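Local coordinates for protein histone-lysine N-methyltransferase SETMAR (Homo sapiens, PDB 3F2K) that helps repair DNA double-strand breaks and restart stalled replication forks, joining a histone H3 lysine methyltransferase to a DNA-binding mariner transposase domain that keeps some nuclease activity, at residues Y166-H171 / F202-I207; I96-A102 / P134-T140. One frame throughout, in Å; residues are numbered along the deposited sequence. Where two conformers were deposited one is given.

Interaction 1. Residues Y166-H171 / F202-I207; sequences YHVFKH and FYATGI
In the transposase domain, helix 163-176 packs on the start of helix 202-219 with the His167 ring held between Gly206 and Phe202. Gly206 CA sits over one face of the imidazole, 3.7 Å from its centroid, as a CH-pi contact. On the other side the ring slides past Phe202 as an offset stack, centroids 4.3 Å apart and planes at 30°, with NE2 over the Phe202 face near its rim. His167 NE2 also donates to Phe202 O at 2.7 Å, a bent bond from above the carbonyl plane. His167 CG stands anti to the backbone N (chi1 -173°), which carries the ring into this slot. With an alanine in its place, Phe202 O would probably lose its donor and a gap would open between Gly206 and Phe202. A side chain at Gly206 would run into His167 CD2; the Gly206 and His167 CA atoms lie 5.3 Å apart. One residue back, Tyr166 OH donates to Gly206 O at 2.7 Å, nearly in line with the carbonyl. Phe202 turns its edge to the face of His171, with CE1 3.6 Å from His171 CD2. Val168 CG2 adds apolar contact with Phe202 and Tyr203. Phe194 of helix 184-196 touches Val168 and His171. The whole is a helix-helix packing, segment axes 9.3 Å apart and their N-to-C directions at 127°, built round a glycine and an aromatic cluster.

Interaction 2. Residues I96-A102 / P134-T140; sequences ITSEKYA and PHVAQPT
Tyr101 and His135 lay their rings face on face as an offset stack, centroids 4.2 Å apart and planes at 19°. The phenol oxygen of Tyr101 lies over the centre of the imidazole. At the edge of the Tyr101 ring, in its plane, Thr140 OG1 comes within 3.4 Å of CD2. Tyr101 CG is anti to the backbone N (chi1 -168°), which sends the ring off the helix toward His135. Outside the pair, Trp78 meets the Tyr101 ring and His129 meets the His135 ring. His135 is fixed at both nitrogens: ND1 is hydrogen-bonded to Asp130 O and NE2 to Glu39 OE2. Asp130 is a ligand of the magnesium ion, so the stack joins helix 98-115 to the second shell of the metal site in this RNase H-like domain. Beside the rings several polar atoms gather round Ser98 OG. Ser98 has two conformers; in one of them OG accepts from Thr140 N at 3.2 Å, with an N-H...O angle of 155°. Thr140 OG1 lies close to this OG, and 3.0 Å from both Ser98 O and Pro134 O. Pro139, after a cis peptide bond, is the N-cap residue of helix 140-147. Its CG packs on Ala102 CB at 4.0 Å. On the other helix, the N-cap Thr97 accepts from Lys100 N through OG1 at 3.0 Å.

In the fold
Interaction 2 comes first along the chain and closes before interaction 1 opens. Their centres are 25 Å apart, on opposite sides of the chain's centre, and their nearest atoms are about 9 Å apart. Interaction 2 joins the start of helix 98-115 to helix 133-136 and the turn that leads into helix 140-147. Interaction 1 pairs two other helices, 163-176 and 202-219. The mixed sheet lies between them: Tyr101 of interaction 2 touches Cys37 and Glu39 of strand 34-43, and helix 163-176 reaches the same strand through Phe169. Asp38 and Asp130 bind magnesium; the His135 side chain is about 5 Å from the ion, the Tyr166 side chain about 12 Å, so interaction 2 borders the site.

Interaction 1. Residues Y166-H171 / F202-I207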
# COMPACT_ATOMS: atom_id res chain seq x y z
N TYR A 166 0.46 -2.04 -7.58
CA TYR A 166 1.16 -2.66 -8.73
C TYR A 166 1.70 -4.09 -8.46
O TYR A 166 1.87 -4.89 -9.39
CB TYR A 166 2.23 -1.78 -9.33
CG TYR A 166 3.49 -1.56 -8.51
CD1 TYR A 166 4.40 -2.65 -8.23
CD2 TYR A 166 3.80 -0.30 -8.01
CE1 TYR A 166 5.59 -2.41 -7.54
CE2 TYR A 166 4.97 -0.05 -7.32
CZ TYR A 166 5.83 -1.11 -7.05
OH TYR A 166 6.94 -0.80 -6.33
N HIS A 167 1.85 -4.43 -7.18
CA HIS A 167 2.40 -5.73 -6.79
C HIS A 167 1.36 -6.61 -6.11
O HIS A 167 0.88 -7.61 -6.71
CB HIS A 167 3.63 -5.56 -5.85
CG HIS A 167 4.32 -6.85 -5.57
ND1 HIS A 167 4.86 -7.62 -6.59
CD2 HIS A 167 4.60 -7.50 -4.40
CE1 HIS A 167 5.39 -8.73 -6.06
NE2 HIS A 167 5.26 -8.66 -4.74
N VAL A 168 0.99 -6.28 -4.87
CA VAL A 168 0.07 -7.18 -4.14
C VAL A 168 -1.26 -7.35 -4.86
O VAL A 168 -1.74 -8.48 -5.08
CB VAL A 168 -0.11 -6.73 -2.60
CG1 VAL A 168 -1.04 -7.68 -1.89
CG2 VAL A 168 1.29 -6.66 -1.88
N PHE A 169 -1.88 -6.22 -5.27
CA PHE A 169 -3.18 -6.30 -5.88
C PHE A 169 -3.19 -6.99 -7.25
O PHE A 169 -4.15 -7.63 -7.60
CB PHE A 169 -3.89 -4.90 -5.93
CG PHE A 169 -4.34 -4.40 -4.51
CD1 PHE A 169 -4.44 -5.29 -3.45
CD2 PHE A 169 -4.67 -3.07 -4.27
CE1 PHE A 169 -4.81 -4.85 -2.16
CE2 PHE A 169 -5.08 -2.63 -2.95
CZ PHE A 169 -5.13 -3.53 -1.93
N LYS A 170 -2.11 -6.81 -8.00
CA LYS A 170 -1.95 -7.49 -9.27
C LYS A 170 -2.01 -9.01 -9.09
O LYS A 170 -2.82 -9.71 -9.73
CB LYS A 170 -0.64 -7.06 -9.91
CG LYS A 170 -0.16 -7.91 -11.08
CD LYS A 170 1.18 -7.47 -11.59
CE LYS A 170 2.31 -7.53 -10.55
NZ LYS A 170 3.54 -6.70 -11.04
N HIS A 171 -1.22 -9.49 -8.15
CA HIS A 171 -1.21 -10.92 -7.83
C HIS A 171 -2.52 -11.42 -7.18
O HIS A 171 -3.01 -12.56 -7.46
CB HIS A 171 -0.04 -11.23 -6.96
CG HIS A 171 1.26 -11.16 -7.69
ND1 HIS A 171 1.63 -12.11 -8.62
CD2 HIS A 171 2.24 -10.23 -7.71
CE1 HIS A 171 2.80 -11.79 -9.14
NE2 HIS A 171 3.19 -10.64 -8.61
N PHE A 202 8.30 -12.47 -1.26
CA PHE A 202 7.29 -11.87 -2.09
C PHE A 202 7.16 -10.36 -1.89
O PHE A 202 7.04 -9.56 -2.87
CB PHE A 202 5.96 -12.57 -1.87
CG PHE A 202 4.78 -11.91 -2.57
CD1 PHE A 202 4.64 -12.04 -3.93
CD2 PHE A 202 3.85 -11.14 -1.85
CE1 PHE A 202 3.50 -11.45 -4.62
CE2 PHE A 202 2.73 -10.51 -2.47
CZ PHE A 202 2.57 -10.64 -3.89
N TYR A 203 7.13 -9.96 -0.62
CA TYR A 203 6.99 -8.53 -0.29
C TYR A 203 8.19 -7.71 -0.76
O TYR A 203 8.04 -6.63 -1.31
CB TYR A 203 6.62 -8.37 1.21
CG TYR A 203 5.33 -9.11 1.50
CD1 TYR A 203 4.07 -8.52 1.16
CD2 TYR A 203 5.34 -10.39 2.04
CE1 TYR A 203 2.88 -9.20 1.35
CE2 TYR A 203 4.14 -11.09 2.27
CZ TYR A 203 2.91 -10.46 1.93
OH TYR A 203 1.74 -11.06 2.15
N ALA A 204 9.38 -8.26 -0.57
CA ALA A 204 10.61 -7.55 -0.88
C ALA A 204 10.62 -7.15 -2.35
O ALA A 204 11.10 -6.06 -2.69
CB ALA A 204 11.81 -8.40 -0.55
N THR A 205 10.09 -8.07 -3.18
CA THR A 205 9.94 -7.86 -4.64
C THR A 205 9.20 -6.55 -4.92
O THR A 205 9.67 -5.73 -5.70
CB THR A 205 9.21 -9.00 -5.34
OG1 THR A 205 9.88 -10.25 -5.11
CG2 THR A 205 9.14 -8.79 -6.87
N GLY A 206 8.01 -6.40 -4.33
CA GLY A 206 7.23 -5.20 -4.56
C GLY A 206 7.93 -3.91 -4.18
O GLY A 206 7.89 -2.94 -4.94
N ILE A 207 8.55 -3.92 -3.00
CA ILE A 207 9.22 -2.76 -2.46
C ILE A 207 10.37 -2.40 -3.37
O ILE A 207 10.46 -1.28 -3.87
CB ILE A 207 9.77 -3.03 -1.02
CG1 ILE A 207 8.60 -3.31 -0.09
CG2 ILE A 207 10.66 -1.86 -0.57
CD1 ILE A 207 7.72 -2.11 0.15

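Interaction 2. Residues I96-A102 / P134-T140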
# COMPACT_ATOMS: atom_id res chain seq x y z
N ILE A 96 -15.53 4.88 6.36
CA ILE A 96 -14.18 5.02 5.78
C ILE A 96 -13.74 6.48 6.05
O ILE A 96 -13.89 7.34 5.19
CB ILE A 96 -14.24 4.77 4.26
CG1 ILE A 96 -14.83 3.39 3.96
CG2 ILE A 96 -12.84 5.03 3.58
CD1 ILE A 96 -15.30 3.28 2.51
N THR A 97 -13.30 6.76 7.28
CA THR A 97 -13.03 8.13 7.75
C THR A 97 -11.57 8.23 8.17
O THR A 97 -10.90 7.16 8.34
CB THR A 97 -13.88 8.46 9.00
OG1 THR A 97 -13.58 7.54 10.05
CG2 THR A 97 -15.41 8.29 8.72
N SER A 98 -11.09 9.46 8.34
CA SER A 98 -9.73 9.66 8.83
C SER A 98 -9.64 9.15 10.28
O SER A 98 -8.57 8.72 10.72
CB SER A 98 -9.28 11.12 8.71
OG SER A 98 -7.87 11.25 8.94
N GLU A 99 -10.78 9.19 11.01
CA GLU A 99 -10.83 8.70 12.39
C GLU A 99 -10.56 7.19 12.39
O GLU A 99 -9.76 6.68 13.18
CB GLU A 99 -12.18 9.05 13.11
CG GLU A 99 -12.26 10.53 13.46
CD GLU A 99 -12.85 11.40 12.31
OE1 GLU A 99 -13.19 10.88 11.21
OE2 GLU A 99 -13.05 12.59 12.53
N LYS A 100 -11.22 6.49 11.50
CA LYS A 100 -11.08 5.03 11.39
C LYS A 100 -9.64 4.72 10.94
O LYS A 100 -9.05 3.76 11.41
CB LYS A 100 -12.08 4.53 10.33
CG LYS A 100 -11.93 3.06 9.91
CD LYS A 100 -11.80 2.26 11.16
CE LYS A 100 -12.61 1.01 11.10
NZ LYS A 100 -11.71 -0.10 10.66
N TYR A 101 -9.17 5.44 9.94
CA TYR A 101 -7.80 5.15 9.38
C TYR A 101 -6.75 5.41 10.46
O TYR A 101 -5.78 4.61 10.54
CB TYR A 101 -7.55 5.99 8.17
CG TYR A 101 -6.36 5.64 7.35
CD1 TYR A 101 -6.37 4.48 6.55
CD2 TYR A 101 -5.26 6.49 7.32
CE1 TYR A 101 -5.32 4.19 5.72
CE2 TYR A 101 -4.13 6.19 6.49
CZ TYR A 101 -4.20 5.04 5.69
OH TYR A 101 -3.12 4.71 4.85
N ALA A 102 -6.93 6.45 11.29
CA ALA A 102 -6.02 6.66 12.44
C ALA A 102 -5.94 5.47 13.43
O ALA A 102 -4.83 5.08 13.85
CB ALA A 102 -6.32 8.03 13.18
N PRO A 134 -9.02 10.20 3.67
CA PRO A 134 -8.67 9.88 5.06
C PRO A 134 -7.17 9.84 5.36
O PRO A 134 -6.75 10.00 6.54
CB PRO A 134 -9.20 8.46 5.20
CG PRO A 134 -10.39 8.42 4.24
CD PRO A 134 -9.76 9.07 3.03
N HIS A 135 -6.37 9.59 4.31
CA HIS A 135 -4.92 9.38 4.46
C HIS A 135 -4.24 10.67 4.76
O HIS A 135 -3.11 10.72 5.34
CB HIS A 135 -4.34 8.83 3.13
CG HIS A 135 -4.74 7.40 2.82
ND1 HIS A 135 -4.18 6.70 1.77
CD2 HIS A 135 -5.67 6.59 3.36
CE1 HIS A 135 -4.72 5.49 1.71
NE2 HIS A 135 -5.66 5.40 2.64
N VAL A 136 -4.88 11.77 4.37
CA VAL A 136 -4.23 13.06 4.37
C VAL A 136 -4.95 14.10 5.30
O VAL A 136 -4.60 15.26 5.28
CB VAL A 136 -3.97 13.62 2.90
CG1 VAL A 136 -3.05 12.60 2.11
CG2 VAL A 136 -5.26 13.90 2.15
N ALA A 137 -5.92 13.62 6.06
CA ALA A 137 -6.71 14.48 6.95
C ALA A 137 -6.28 14.23 8.41
O ALA A 137 -5.47 13.34 8.67
CB ALA A 137 -8.17 14.15 6.79
N GLN A 138 -6.76 15.08 9.31
CA GLN A 138 -6.70 14.80 10.73
C GLN A 138 -7.90 13.85 11.03
O GLN A 138 -9.02 14.00 10.42
CB GLN A 138 -6.81 16.12 11.50
CG GLN A 138 -5.63 17.06 11.40
CD GLN A 138 -4.29 16.49 11.89
OE1 GLN A 138 -4.21 15.34 12.38
NE2 GLN A 138 -3.21 17.33 11.77
N PRO A 139 -7.77 12.96 12.01
CA PRO A 139 -6.59 12.87 12.89
C PRO A 139 -5.51 11.90 12.47
O PRO A 139 -4.60 11.65 13.27
CB PRO A 139 -7.21 12.47 14.25
CG PRO A 139 -8.26 11.47 13.84
CD PRO A 139 -8.87 12.11 12.52
N THR A 140 -5.60 11.39 11.23
CA THR A 140 -4.52 10.59 10.64
C THR A 140 -3.15 11.29 10.74
O THR A 140 -2.16 10.64 11.13
CB THR A 140 -4.89 10.14 9.20
OG1 THR A 140 -5.92 9.17 9.32
CG2 THR A 140 -3.63 9.47 8.47